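Local coordinates for protein folylpolyglutamate synthase/dihydrofolate synthase (Thermotoga maritima, PDB 1O5Z) that probably catalyses the ATP-dependent, magnesium-requiring addition of L-glutamate to 7,8-dihydropteroate and to the growing glutamate tail of tetrahydrofolate, at residues A14-L19 with N437-L442; S39-K44 with N120-E125; I201-P206 with K226-M231; L263-N268 with E297-A302; K363-F368 with K393-V398. One frame throughout, in Å; residues are numbered along the deposited sequence.

Contact 1: A14-L19 with N437-L442; sequences AYLEVL and NEEWKL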
# COMPACT_ATOMS: atom_id res chain seq x y z
N ALA A 14 -6.81 -22.48 -12.95
CA ALA A 14 -7.50 -22.66 -11.68
C ALA A 14 -7.34 -21.40 -10.83
O ALA A 14 -8.29 -20.90 -10.25
CB ALA A 14 -6.93 -23.88 -10.96
N TYR A 15 -6.13 -20.88 -10.80
CA TYR A 15 -5.85 -19.56 -10.22
C TYR A 15 -6.76 -18.43 -10.76
O TYR A 15 -7.39 -17.73 -10.01
CB TYR A 15 -4.40 -19.20 -10.41
CG TYR A 15 -4.08 -17.76 -10.01
CD1 TYR A 15 -3.92 -17.40 -8.68
CD2 TYR A 15 -3.91 -16.77 -10.98
CE1 TYR A 15 -3.60 -16.07 -8.32
CE2 TYR A 15 -3.60 -15.44 -10.62
CZ TYR A 15 -3.46 -15.11 -9.29
OH TYR A 15 -3.16 -13.82 -8.97
N LEU A 16 -6.84 -18.26 -12.07
CA LEU A 16 -7.78 -17.27 -12.63
C LEU A 16 -9.22 -17.49 -12.17
O LEU A 16 -9.93 -16.53 -11.82
CB LEU A 16 -7.70 -17.26 -14.13
CG LEU A 16 -6.38 -16.77 -14.72
CD1 LEU A 16 -6.59 -16.70 -16.25
CD2 LEU A 16 -5.90 -15.43 -14.16
N GLU A 17 -9.62 -18.75 -12.13
CA GLU A 17 -10.97 -19.14 -11.68
C GLU A 17 -11.19 -18.83 -10.19
O GLU A 17 -12.28 -18.44 -9.77
CB GLU A 17 -11.17 -20.65 -11.97
CG GLU A 17 -12.51 -21.10 -12.55
CD GLU A 17 -13.00 -20.27 -13.74
OE1 GLU A 17 -12.73 -20.63 -14.95
OE2 GLU A 17 -13.73 -19.28 -13.46
N VAL A 18 -10.15 -18.99 -9.38
CA VAL A 18 -10.20 -18.48 -8.01
C VAL A 18 -10.48 -16.99 -8.00
O VAL A 18 -11.27 -16.51 -7.18
CB VAL A 18 -8.88 -18.68 -7.23
CG1 VAL A 18 -8.92 -17.89 -5.95
CG2 VAL A 18 -8.65 -20.12 -6.92
N LEU A 19 -9.80 -16.24 -8.86
CA LEU A 19 -9.97 -14.77 -8.88
C LEU A 19 -11.35 -14.39 -9.39
O LEU A 19 -11.94 -13.46 -8.91
CB LEU A 19 -8.88 -14.07 -9.71
CG LEU A 19 -7.43 -14.17 -9.27
CD1 LEU A 19 -6.56 -13.31 -10.18
CD2 LEU A 19 -7.29 -13.80 -7.84
N ASN A 437 0.12 -9.80 -17.48
CA ASN A 437 -0.48 -11.01 -17.01
C ASN A 437 -1.99 -11.04 -17.36
O ASN A 437 -2.62 -10.02 -17.68
CB ASN A 437 -0.14 -11.25 -15.52
CG ASN A 437 -1.09 -10.55 -14.55
OD1 ASN A 437 -2.17 -11.08 -14.31
ND2 ASN A 437 -0.64 -9.47 -13.86
N GLU A 438 -2.55 -12.23 -17.33
CA GLU A 438 -3.93 -12.45 -17.74
C GLU A 438 -4.97 -11.92 -16.76
O GLU A 438 -6.16 -11.92 -17.07
CB GLU A 438 -4.16 -13.95 -17.89
CG GLU A 438 -4.49 -14.40 -19.28
CD GLU A 438 -4.47 -15.90 -19.39
OE1 GLU A 438 -3.37 -16.47 -19.14
OE2 GLU A 438 -5.53 -16.51 -19.68
N GLU A 439 -4.55 -11.58 -15.55
CA GLU A 439 -5.43 -10.93 -14.55
C GLU A 439 -6.02 -9.64 -15.11
O GLU A 439 -7.18 -9.28 -14.80
CB GLU A 439 -4.67 -10.58 -13.27
CG GLU A 439 -4.20 -11.76 -12.43
CD GLU A 439 -3.50 -11.33 -11.13
OE1 GLU A 439 -2.52 -12.02 -10.72
OE2 GLU A 439 -3.93 -10.34 -10.50
N TRP A 440 -5.24 -8.94 -15.94
CA TRP A 440 -5.74 -7.79 -16.66
C TRP A 440 -6.92 -8.11 -17.58
O TRP A 440 -7.74 -7.24 -17.82
CB TRP A 440 -4.63 -7.13 -17.42
CG TRP A 440 -3.65 -6.59 -16.51
CD1 TRP A 440 -2.53 -7.22 -16.07
CD2 TRP A 440 -3.69 -5.33 -15.85
NE1 TRP A 440 -1.86 -6.43 -15.19
CE2 TRP A 440 -2.54 -5.25 -15.02
CE3 TRP A 440 -4.57 -4.24 -15.86
CZ2 TRP A 440 -2.24 -4.16 -14.21
CZ3 TRP A 440 -4.27 -3.13 -15.05
CH2 TRP A 440 -3.11 -3.11 -14.23
N LYS A 441 -7.04 -9.35 -18.05
CA LYS A 441 -8.21 -9.75 -18.85
C LYS A 441 -9.47 -10.08 -18.01
O LYS A 441 -10.59 -10.03 -18.52
CB LYS A 441 -7.87 -10.93 -19.77
CG LYS A 441 -6.86 -10.63 -20.87
CD LYS A 441 -7.52 -9.97 -22.11
CE LYS A 441 -7.16 -10.69 -23.44
NZ LYS A 441 -8.37 -10.97 -24.32
N LEU A 442 -9.29 -10.46 -16.74
CA LEU A 442 -10.39 -10.78 -15.80
C LEU A 442 -11.38 -9.62 -15.61
O LEU A 442 -10.98 -8.46 -15.69
CB LEU A 442 -9.84 -11.15 -14.41
CG LEU A 442 -9.21 -12.52 -14.23
CD1 LEU A 442 -8.36 -12.55 -12.98
CD2 LEU A 442 -10.27 -13.57 -14.16
OXT LEU A 442 -12.57 -9.84 -15.35
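Leu-16 and Glu-439 are the nearest CA pair, 7.0 Å apart, where the N-terminal helix 12-23 faces the 3-10 turn 438-440 of the C-terminal tail that follows the last helix, 421-433. Tyr-15, whose CG stands anti to the backbone N (chi1 172°), sends its OH to Glu-439 OE1 in a 2.6 Å hydrogen bond. That oxygen lies at the ring edge, yet the hydroxyl reaches it from above the carboxylate, 65° out of its plane. An apolar strip runs beside this pair. Leu-442 CD1 lies 4.0 Å from Leu-16 CD2 and presses on Leu-19 CD1 at 3.4 Å, while Leu-19 CD1 also meets Glu-439 CG at 3.6 Å. The Glu-438 side chain crosses that of Leu-16 at about a right angle, OE2 near CD1, while Glu-438 OE1 is hydrogen-bonded to His-12. Tyr-15 ties the tail to the first helix, and Thr-91 and Phe-92 join the Glu-439 carboxylate to a neighbouring loop; three hydrogen-bond partners would probably favour its ionised form.

Contact 2: S39-K44 with N120-E125; sequences SMLLSK and NELDKE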
# COMPACT_ATOMS: atom_id res chain seq x y z
N SER A 39 -14.50 -13.49 11.89
CA SER A 39 -14.27 -14.32 13.06
C SER A 39 -14.79 -15.77 12.87
O SER A 39 -14.11 -16.73 13.21
CB SER A 39 -14.91 -13.69 14.28
OG SER A 39 -14.36 -12.41 14.51
N MET A 40 -15.97 -15.91 12.29
CA MET A 40 -16.52 -17.22 11.99
C MET A 40 -15.74 -17.96 10.90
O MET A 40 -15.48 -19.14 11.01
CB MET A 40 -17.99 -17.04 11.57
CG MET A 40 -18.78 -18.30 11.36
SD MET A 40 -20.49 -17.99 10.83
CE MET A 40 -20.89 -16.62 11.94
N LEU A 41 -15.39 -17.31 9.82
CA LEU A 41 -14.55 -17.95 8.80
C LEU A 41 -13.26 -18.49 9.40
O LEU A 41 -12.96 -19.67 9.27
CB LEU A 41 -14.23 -16.96 7.67
CG LEU A 41 -13.32 -17.36 6.51
CD1 LEU A 41 -13.79 -18.68 5.90
CD2 LEU A 41 -13.29 -16.27 5.46
N LEU A 42 -12.53 -17.63 10.10
CA LEU A 42 -11.30 -18.04 10.73
C LEU A 42 -11.47 -19.17 11.75
O LEU A 42 -10.65 -20.09 11.82
CB LEU A 42 -10.62 -16.81 11.36
CG LEU A 42 -10.00 -15.82 10.37
CD1 LEU A 42 -9.54 -14.55 11.08
CD2 LEU A 42 -8.83 -16.46 9.72
N SER A 43 -12.54 -19.11 12.54
CA SER A 43 -12.84 -20.16 13.48
C SER A 43 -12.99 -21.50 12.79
O SER A 43 -12.52 -22.49 13.29
CB SER A 43 -14.15 -19.86 14.17
OG SER A 43 -14.42 -20.86 15.13
N LYS A 44 -13.70 -21.53 11.68
CA LYS A 44 -13.93 -22.75 10.94
C LYS A 44 -12.62 -23.23 10.28
O LYS A 44 -12.49 -24.40 10.00
CB LYS A 44 -15.03 -22.53 9.89
CG LYS A 44 -16.42 -22.27 10.50
CD LYS A 44 -17.55 -22.90 9.64
CE LYS A 44 -18.86 -23.05 10.39
NZ LYS A 44 -19.12 -24.38 11.09
N ASN A 120 -18.23 -22.55 0.84
CA ASN A 120 -19.44 -22.99 0.16
C ASN A 120 -20.60 -23.02 1.13
O ASN A 120 -21.73 -22.72 0.77
CB ASN A 120 -19.27 -24.39 -0.48
CG ASN A 120 -18.34 -24.39 -1.72
OD1 ASN A 120 -18.06 -23.33 -2.33
ND2 ASN A 120 -17.85 -25.59 -2.10
N GLU A 121 -20.27 -23.42 2.35
CA GLU A 121 -21.20 -23.50 3.46
C GLU A 121 -21.68 -22.13 3.95
O GLU A 121 -22.88 -21.91 4.04
CB GLU A 121 -20.52 -24.26 4.58
CG GLU A 121 -21.40 -24.62 5.75
CD GLU A 121 -20.57 -24.99 6.99
OE1 GLU A 121 -20.87 -24.48 8.12
OE2 GLU A 121 -19.59 -25.78 6.82
N LEU A 122 -20.73 -21.24 4.27
CA LEU A 122 -20.99 -19.86 4.66
C LEU A 122 -21.71 -19.09 3.56
O LEU A 122 -22.53 -18.21 3.83
CB LEU A 122 -19.67 -19.13 4.97
CG LEU A 122 -18.81 -19.65 6.12
CD1 LEU A 122 -17.51 -18.85 6.32
CD2 LEU A 122 -19.61 -19.70 7.43
N ASP A 123 -21.37 -19.39 2.30
CA ASP A 123 -21.94 -18.68 1.17
C ASP A 123 -23.38 -18.97 0.93
O ASP A 123 -23.99 -18.28 0.16
CB ASP A 123 -21.17 -18.97 -0.10
CG ASP A 123 -19.91 -18.13 -0.21
OD1 ASP A 123 -19.15 -18.39 -1.19
OD2 ASP A 123 -19.60 -17.22 0.63
N LYS A 124 -23.93 -19.95 1.60
CA LYS A 124 -25.34 -20.25 1.45
C LYS A 124 -26.28 -19.21 2.04
O LYS A 124 -27.46 -19.18 1.69
CB LYS A 124 -25.62 -21.63 2.02
CG LYS A 124 -24.98 -22.69 1.14
CD LYS A 124 -25.13 -24.10 1.66
CE LYS A 124 -24.44 -25.09 0.69
NZ LYS A 124 -24.72 -24.81 -0.78
N GLU A 125 -25.77 -18.38 2.95
CA GLU A 125 -26.61 -17.42 3.65
C GLU A 125 -25.93 -16.12 3.62
O GLU A 125 -24.76 -16.03 4.00
CB GLU A 125 -26.81 -17.87 5.09
CG GLU A 125 -27.80 -19.03 5.15
CD GLU A 125 -28.19 -19.44 6.57
OE1 GLU A 125 -27.46 -20.30 7.14
OE2 GLU A 125 -29.22 -18.93 7.10
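Leu-41 and Leu-122 are the nearest CA pair, 7.9 Å apart, between residues 39-44 at the end of helix 36-44 and the last part of helix 105-122, where a type I turn spans Leu-122 to Glu-125. Leu-122 carries the contact by splitting its two methyls between two partners. The Leu-122 and Leu-41 side chains cross at about a right angle, their CD1 atoms 3.7 Å apart; Leu-122 CD2 lies 3.9 Å from Met-40 SD, the two side chains sliding past each other in opposite directions. Farther out, Lys-44 bends at chi2 and again at chi4 (-93°), which swings its amine across the extended Glu-121 side chain. The salt bridge from Lys-44 NZ to Glu-121 OE1 is long, 3.4 Å, and lies among exposed residues, so it probably adds modestly to the leucine packing. Ile-118, Leu-119 and Ala-138 also pack on Leu-41. The arrangement is helix-against-helix packing at the periphery, joining helix 36-44 to helix 105-122 of the P-loop NTPase-like Mur ligase middle domain.

Contact 3: I201-P206 with K226-M231; sequences IKERVP and KKSSRM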
# COMPACT_ATOMS: atom_id res chain seq x y z
N ILE A 201 -6.34 -0.51 18.37
CA ILE A 201 -5.67 -0.44 19.68
C ILE A 201 -6.21 -1.54 20.59
O ILE A 201 -7.42 -1.64 20.79
CB ILE A 201 -5.85 0.93 20.37
CG1 ILE A 201 -5.27 2.05 19.50
CG2 ILE A 201 -5.14 0.91 21.74
CD1 ILE A 201 -5.59 3.48 19.98
N LYS A 202 -5.28 -2.34 21.14
CA LYS A 202 -5.59 -3.55 21.87
C LYS A 202 -5.01 -3.48 23.27
O LYS A 202 -4.01 -2.78 23.50
CB LYS A 202 -5.04 -4.75 21.11
CG LYS A 202 -5.70 -4.99 19.74
CD LYS A 202 -7.20 -5.33 19.85
CE LYS A 202 -7.90 -5.22 18.52
NZ LYS A 202 -7.17 -5.88 17.39
N GLU A 203 -5.64 -4.19 24.20
CA GLU A 203 -5.31 -4.10 25.61
C GLU A 203 -3.83 -4.34 25.89
O GLU A 203 -3.30 -5.38 25.56
CB GLU A 203 -6.14 -5.10 26.40
CG GLU A 203 -5.97 -5.02 27.92
CD GLU A 203 -6.65 -3.83 28.55
OE1 GLU A 203 -7.48 -3.18 27.88
OE2 GLU A 203 -6.34 -3.55 29.74
N ARG A 204 -3.18 -3.37 26.49
CA ARG A 204 -1.77 -3.49 26.84
C ARG A 204 -0.83 -3.51 25.65
O ARG A 204 0.36 -3.51 25.84
CB ARG A 204 -1.53 -4.74 27.69
CG ARG A 204 -2.25 -4.69 28.98
CD ARG A 204 -1.43 -4.08 30.05
NE ARG A 204 -2.24 -3.71 31.20
CZ ARG A 204 -1.77 -3.12 32.28
NH1 ARG A 204 -0.47 -2.85 32.37
NH2 ARG A 204 -2.59 -2.80 33.28
N VAL A 205 -1.36 -3.49 24.44
CA VAL A 205 -0.52 -3.55 23.26
C VAL A 205 -0.16 -2.13 22.96
O VAL A 205 -1.02 -1.28 22.88
CB VAL A 205 -1.28 -4.13 22.04
CG1 VAL A 205 -0.50 -3.96 20.74
CG2 VAL A 205 -1.61 -5.60 22.27
N PRO A 206 1.11 -1.85 22.78
CA PRO A 206 1.50 -0.47 22.47
C PRO A 206 0.88 0.04 21.17
O PRO A 206 0.44 -0.75 20.31
CB PRO A 206 3.02 -0.54 22.33
CG PRO A 206 3.31 -2.00 22.07
CD PRO A 206 2.29 -2.74 22.88
N LYS A 226 -7.27 4.09 28.02
CA LYS A 226 -8.29 3.12 28.43
C LYS A 226 -7.81 1.70 28.31
O LYS A 226 -8.04 0.91 29.21
CB LYS A 226 -9.54 3.23 27.55
CG LYS A 226 -10.70 3.95 28.18
CD LYS A 226 -11.86 4.09 27.15
CE LYS A 226 -13.27 3.95 27.79
NZ LYS A 226 -13.70 5.13 28.59
N LYS A 227 -7.16 1.37 27.19
CA LYS A 227 -6.61 0.01 26.95
C LYS A 227 -5.27 -0.29 27.68
O LYS A 227 -4.70 -1.39 27.55
CB LYS A 227 -6.44 -0.22 25.44
CG LYS A 227 -7.73 -0.09 24.68
CD LYS A 227 -8.49 -1.39 24.55
CE LYS A 227 -10.00 -1.14 24.59
NZ LYS A 227 -10.76 -1.77 23.46
N SER A 228 -4.78 0.69 28.45
CA SER A 228 -3.49 0.59 29.13
C SER A 228 -2.36 0.28 28.13
O SER A 228 -1.43 -0.50 28.41
CB SER A 228 -3.57 -0.42 30.27
OG SER A 228 -4.77 -0.26 31.00
N SER A 229 -2.46 0.90 26.96
CA SER A 229 -1.51 0.78 25.87
C SER A 229 -0.54 1.94 25.91
O SER A 229 -0.94 3.11 25.90
CB SER A 229 -2.23 0.84 24.54
OG SER A 229 -3.13 -0.23 24.42
N ARG A 230 0.74 1.63 25.92
CA ARG A 230 1.73 2.66 25.78
C ARG A 230 1.70 3.21 24.36
O ARG A 230 1.80 2.47 23.39
CB ARG A 230 3.10 2.10 26.13
CG ARG A 230 4.15 3.17 26.24
CD ARG A 230 5.43 2.70 26.93
NE ARG A 230 6.48 3.70 27.15
CZ ARG A 230 6.53 4.99 26.72
NH1 ARG A 230 5.57 5.62 25.99
NH2 ARG A 230 7.63 5.69 27.05
N MET A 231 1.60 4.53 24.26
CA MET A 231 1.48 5.25 23.00
C MET A 231 2.75 6.02 22.64
O MET A 231 3.31 6.76 23.47
CB MET A 231 0.33 6.25 23.13
CG MET A 231 0.01 7.02 21.87
SD MET A 231 -1.53 7.91 22.14
CE MET A 231 -1.72 8.74 20.56
O HOH W 1 -7.10 -1.23 30.18
O HOH W 2 1.73 -0.76 25.88
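Where the loop into strand 207-209 meets the end of helix 214-227, at the start and near the end of a beta-alpha-beta unit, Arg-204 touches Lys-227. Arg-204 N donates to Lys-227 O at 2.7 Å, almost straight on to the carbonyl (C=O...donor angle 160°). The same helix end closes in a Schellman motif at Ser-228, while Lys-202 to Val-205 form a type II turn with Arg-204 at positive phi (69°). Ser-228 CB lies over one face of the Arg-204 guanidinium, 3.7 Å from NE. Ser-229 OG sits between two carbonyls of that turn, 2.8 Å from Val-205 O and 2.9 Å from Lys-202 O, with Ile-201 CG2 3.5 Å from it. Glu-203 folds back at chi2 (74°) toward the helix end, where one water joins its OE2 to Lys-226 O and Ser-228 OG. A second water links Arg-230 N with Arg-204 O. Turn and helix cap thus interlock just before the edge strand of the sheet in this P-loop NTPase-like domain.

Contact 4: L263-N268 with E297-A302; sequences LVLTMN and EGLKNA
Leu-299 of helix 292-301 packs against the edge strand of the small three-stranded antiparallel sheet in the Mur ligase middle domain, meeting Leu-263 and Leu-265. Strand 263-265 and helix residues 297-301 run almost parallel, 23° apart, with axes 6.7 Å from each other at closest. The buried side holds the tight contacts. Leu-265 CD2 reaches Leu-299 O at 3.5 Å and, farther along the chain, Met-267 CG lies 3.3 Å from Ala-302 O. Phe-252 of the neighbouring strand flanks both Leu-263 and Leu-299. Met-267 and Ala-302 both rest on Met-69 of helix 63-77, the helix that follows the P-loop expected to bind ATP in this family. At the end of helix 292-301 one water accepts from Met-267 N and donates to Leu-299 O and Ala-302 O, bridging the two segments. Looser packing is found where the extended Lys-300 chain passes Val-264 obliquely, its CE 4.2 Å from Val-264 CG1, and continues into the exposed surface. Thr-266 supplies the one firm bond on that side: a chi1 of -64° sets OG1 beside the backbone N and directs it at Lys-300 O, to which it donates at 2.6 Å, in the carbonyl plane and on a lone pair (C=O...donor angle 125°).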
# COMPACT_ATOMS: atom_id res chain seq x y z
N LEU A 263 20.77 6.78 7.93
CA LEU A 263 19.98 5.74 7.35
C LEU A 263 19.59 6.15 5.94
O LEU A 263 19.44 7.32 5.65
CB LEU A 263 18.72 5.51 8.17
CG LEU A 263 18.91 5.09 9.63
CD1 LEU A 263 17.57 5.17 10.30
CD2 LEU A 263 19.42 3.68 9.73
N VAL A 264 19.39 5.17 5.08
CA VAL A 264 19.11 5.41 3.69
C VAL A 264 17.83 4.69 3.27
O VAL A 264 17.65 3.48 3.52
CB VAL A 264 20.31 4.96 2.83
CG1 VAL A 264 20.03 5.13 1.33
CG2 VAL A 264 21.57 5.75 3.23
N LEU A 265 16.93 5.47 2.68
CA LEU A 265 15.79 4.93 2.00
C LEU A 265 15.97 4.99 0.51
O LEU A 265 16.35 6.01 -0.05
CB LEU A 265 14.56 5.75 2.28
CG LEU A 265 13.64 5.50 3.43
CD1 LEU A 265 12.51 6.44 3.17
CD2 LEU A 265 13.14 4.08 3.51
N THR A 266 15.60 3.92 -0.13
CA THR A 266 15.59 3.89 -1.56
C THR A 266 14.35 4.60 -2.06
O THR A 266 14.42 5.40 -2.99
CB THR A 266 15.66 2.45 -1.98
OG1 THR A 266 16.92 1.95 -1.51
CG2 THR A 266 15.77 2.29 -3.49
N MET A 267 13.24 4.33 -1.38
CA MET A 267 11.97 5.00 -1.66
C MET A 267 12.14 6.50 -1.58
O MET A 267 12.80 7.03 -0.66
CB MET A 267 10.93 4.63 -0.64
CG MET A 267 10.39 3.24 -0.77
SD MET A 267 9.25 2.99 0.61
CE MET A 267 7.89 3.89 -0.08
N ASN A 268 11.56 7.20 -2.55
CA ASN A 268 11.73 8.64 -2.67
C ASN A 268 10.53 9.34 -2.15
O ASN A 268 9.46 8.76 -2.10
CB ASN A 268 11.97 9.00 -4.09
CG ASN A 268 13.23 8.40 -4.60
OD1 ASN A 268 14.35 8.84 -4.21
ND2 ASN A 268 13.09 7.37 -5.44
N GLU A 297 19.29 -2.55 5.96
CA GLU A 297 19.08 -3.26 4.72
C GLU A 297 17.60 -3.29 4.38
O GLU A 297 17.25 -3.08 3.25
CB GLU A 297 19.65 -4.68 4.76
CG GLU A 297 19.12 -5.61 3.67
CD GLU A 297 19.67 -7.03 3.78
OE1 GLU A 297 20.87 -7.16 3.50
OE2 GLU A 297 18.90 -7.99 4.15
N GLY A 298 16.77 -3.53 5.38
CA GLY A 298 15.32 -3.55 5.21
C GLY A 298 14.77 -2.24 4.70
O GLY A 298 13.97 -2.25 3.75
N LEU A 299 15.26 -1.12 5.26
CA LEU A 299 14.94 0.24 4.75
C LEU A 299 15.44 0.51 3.32
O LEU A 299 14.76 1.14 2.53
CB LEU A 299 15.51 1.31 5.66
CG LEU A 299 14.89 1.41 7.05
CD1 LEU A 299 15.56 2.46 7.83
CD2 LEU A 299 13.40 1.67 7.00
N LYS A 300 16.63 0.04 3.01
CA LYS A 300 17.13 0.10 1.64
C LYS A 300 16.27 -0.70 0.66
O LYS A 300 16.20 -0.37 -0.53
CB LYS A 300 18.58 -0.41 1.59
CG LYS A 300 19.45 0.52 0.84
CD LYS A 300 20.94 0.34 1.09
CE LYS A 300 21.73 1.47 0.27
NZ LYS A 300 23.10 1.94 0.83
N ASN A 301 15.66 -1.78 1.15
CA ASN A 301 14.92 -2.77 0.34
C ASN A 301 13.44 -2.47 0.20
O ASN A 301 12.82 -2.93 -0.74
CB ASN A 301 15.01 -4.17 0.96
CG ASN A 301 16.35 -4.85 0.76
OD1 ASN A 301 17.22 -4.40 0.02
ND2 ASN A 301 16.50 -5.96 1.43
N ALA A 302 12.89 -1.73 1.15
CA ALA A 302 11.49 -1.30 1.09
C ALA A 302 11.10 -0.61 -0.22
O ALA A 302 11.84 0.24 -0.76
CB ALA A 302 11.16 -0.39 2.25
O HOH W 3 13.33 1.97 0.33

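Contact 5: K363-F368 with K393-V398; sequences KYTGIF and KFFKNV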
# COMPACT_ATOMS: atom_id res chain seq x y z
N LYS A 363 -3.46 20.39 -11.99
CA LYS A 363 -2.28 20.33 -11.11
C LYS A 363 -0.99 20.33 -11.93
O LYS A 363 0.05 20.85 -11.49
CB LYS A 363 -2.34 19.09 -10.19
CG LYS A 363 -3.58 19.02 -9.29
CD LYS A 363 -3.88 20.35 -8.56
CE LYS A 363 -5.11 20.21 -7.69
NZ LYS A 363 -5.36 21.40 -6.87
N TYR A 364 -1.09 19.78 -13.14
CA TYR A 364 0.06 19.49 -13.96
C TYR A 364 0.45 20.55 -14.95
O TYR A 364 1.38 20.33 -15.75
CB TYR A 364 -0.19 18.17 -14.70
CG TYR A 364 -0.32 17.04 -13.76
CD1 TYR A 364 -1.37 16.15 -13.87
CD2 TYR A 364 0.58 16.87 -12.72
CE1 TYR A 364 -1.52 15.13 -13.00
CE2 TYR A 364 0.44 15.83 -11.83
CZ TYR A 364 -0.61 14.96 -11.98
OH TYR A 364 -0.76 13.89 -11.11
N THR A 365 -0.21 21.70 -14.89
CA THR A 365 0.12 22.79 -15.78
C THR A 365 1.50 23.35 -15.43
O THR A 365 1.87 23.40 -14.27
CB THR A 365 -1.00 23.92 -15.80
OG1 THR A 365 -1.14 24.59 -14.51
CG2 THR A 365 -2.37 23.30 -16.10
N GLY A 366 2.25 23.76 -16.44
CA GLY A 366 3.50 24.47 -16.20
C GLY A 366 4.66 23.58 -15.79
O GLY A 366 5.69 24.09 -15.38
N ILE A 367 4.52 22.25 -15.93
CA ILE A 367 5.56 21.32 -15.46
C ILE A 367 6.19 20.51 -16.56
O ILE A 367 7.38 20.25 -16.54
CB ILE A 367 4.98 20.34 -14.40
CG1 ILE A 367 4.65 21.08 -13.12
CG2 ILE A 367 5.96 19.24 -14.03
CD1 ILE A 367 3.85 20.24 -12.21
N PHE A 368 5.39 20.10 -17.54
CA PHE A 368 5.84 19.12 -18.51
C PHE A 368 6.19 19.77 -19.82
O PHE A 368 5.56 20.74 -20.24
CB PHE A 368 4.79 18.05 -18.68
CG PHE A 368 4.57 17.29 -17.45
CD1 PHE A 368 5.43 16.26 -17.11
CD2 PHE A 368 3.56 17.64 -16.57
CE1 PHE A 368 5.24 15.56 -15.95
CE2 PHE A 368 3.39 16.93 -15.39
CZ PHE A 368 4.22 15.90 -15.09
N LYS A 393 -7.80 21.97 -23.07
CA LYS A 393 -8.10 23.19 -22.26
C LYS A 393 -6.94 23.74 -21.39
O LYS A 393 -6.90 24.94 -21.11
CB LYS A 393 -9.30 22.90 -21.35
CG LYS A 393 -10.48 23.80 -21.56
CD LYS A 393 -11.64 23.34 -20.69
CE LYS A 393 -12.68 24.42 -20.49
NZ LYS A 393 -13.29 24.32 -19.14
N PHE A 394 -6.00 22.87 -20.98
CA PHE A 394 -4.80 23.23 -20.15
C PHE A 394 -3.40 23.24 -20.79
O PHE A 394 -2.52 23.81 -20.17
CB PHE A 394 -4.70 22.32 -18.91
CG PHE A 394 -5.95 22.25 -18.15
CD1 PHE A 394 -6.84 21.23 -18.37
CD2 PHE A 394 -6.27 23.23 -17.26
CE1 PHE A 394 -8.06 21.18 -17.71
CE2 PHE A 394 -7.49 23.21 -16.59
CZ PHE A 394 -8.39 22.17 -16.82
N PHE A 395 -3.15 22.63 -21.95
CA PHE A 395 -1.76 22.57 -22.48
C PHE A 395 -1.73 22.68 -24.00
O PHE A 395 -2.53 22.05 -24.66
CB PHE A 395 -1.00 21.23 -22.14
CG PHE A 395 -1.33 20.56 -20.79
CD1 PHE A 395 -2.37 19.63 -20.67
CD2 PHE A 395 -0.53 20.79 -19.67
CE1 PHE A 395 -2.67 19.01 -19.46
CE2 PHE A 395 -0.81 20.14 -18.46
CZ PHE A 395 -1.87 19.24 -18.37
N LYS A 396 -0.75 23.37 -24.57
CA LYS A 396 -0.64 23.48 -26.05
C LYS A 396 -0.17 22.15 -26.64
O LYS A 396 -0.49 21.77 -27.77
CB LYS A 396 0.34 24.59 -26.45
N ASN A 397 0.59 21.46 -25.82
CA ASN A 397 1.18 20.19 -26.14
C ASN A 397 0.25 19.13 -26.78
O ASN A 397 0.57 18.50 -27.83
CB ASN A 397 1.81 19.59 -24.82
CG ASN A 397 2.61 20.65 -23.96
OD1 ASN A 397 3.29 21.53 -24.49
ND2 ASN A 397 2.50 20.55 -22.63
N VAL A 398 -0.90 18.90 -26.14
CA VAL A 398 -1.47 17.53 -26.08
C VAL A 398 -1.30 16.59 -27.30
O VAL A 398 -1.66 16.93 -28.42
CB VAL A 398 -2.93 17.56 -25.67
CG1 VAL A 398 -3.39 16.15 -25.36
CG2 VAL A 398 -3.08 18.46 -24.47
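Phe-395 sets its ring edge against Tyr-364 in the glutamate ligase domain, where the loop entering a beta-alpha-beta unit (strand 370-373, helix 384-394, strand 399-400) meets the loop leaving its helix. In the first shell, Phe-395 CE2 lies 3.5 Å from Tyr-364 O, with the oxygen near the ring plane, and CZ stands 4.2 Å from Tyr-364 CB. Thr-365 CG2 touches Phe-394 CB at 3.8 Å. The threonine torsion explains this: with chi1 at 65°, OG1 sits between the backbone N and the carbonyl carbon, where it makes a weak hydrogen bond to Arg-362 O, and the methyl is turned toward the phenylalanine. No hydrogen bond crosses between the segments; the contact is mainly van der Waals. A second shell packs round the rings. Phe-394 CB lies 3.9 Å above one face of Phe-395, toward the rim, and Val-371 of the intervening strand also packs on Phe-395. Tyr-364 is buried against Leu-332 and Val-333 of helix 326-339, and its CD2 meets the edge of the Phe-368 ring. That ring in turn packs on Leu-345 and Leu-347, while Ile-367 CG2 rides 3.7 Å above one of its faces, offset toward the rim.

Contact 1 joins the two ends of the chain and spans the sequence that holds the other four, which follow one another in series. Contacts 3 and 5 illustrate one principle twice: each pairs the loop entering the first strand of a beta-alpha-beta unit with the loop leaving its helix, with centres 50 Å apart on opposite sides of the chain's centre. Contact 4 lies closest to that centre and leans on helix 63-77 after the P-loop, so it is probably the contact most closely linked to the expected ATP site. About 15 Å separates its nearest atoms from contact 5 in the other domain. Contacts 1 and 2, 24 Å apart between centres, involve successive helices, 12-23 and 36-44, both packed against helix 105-122.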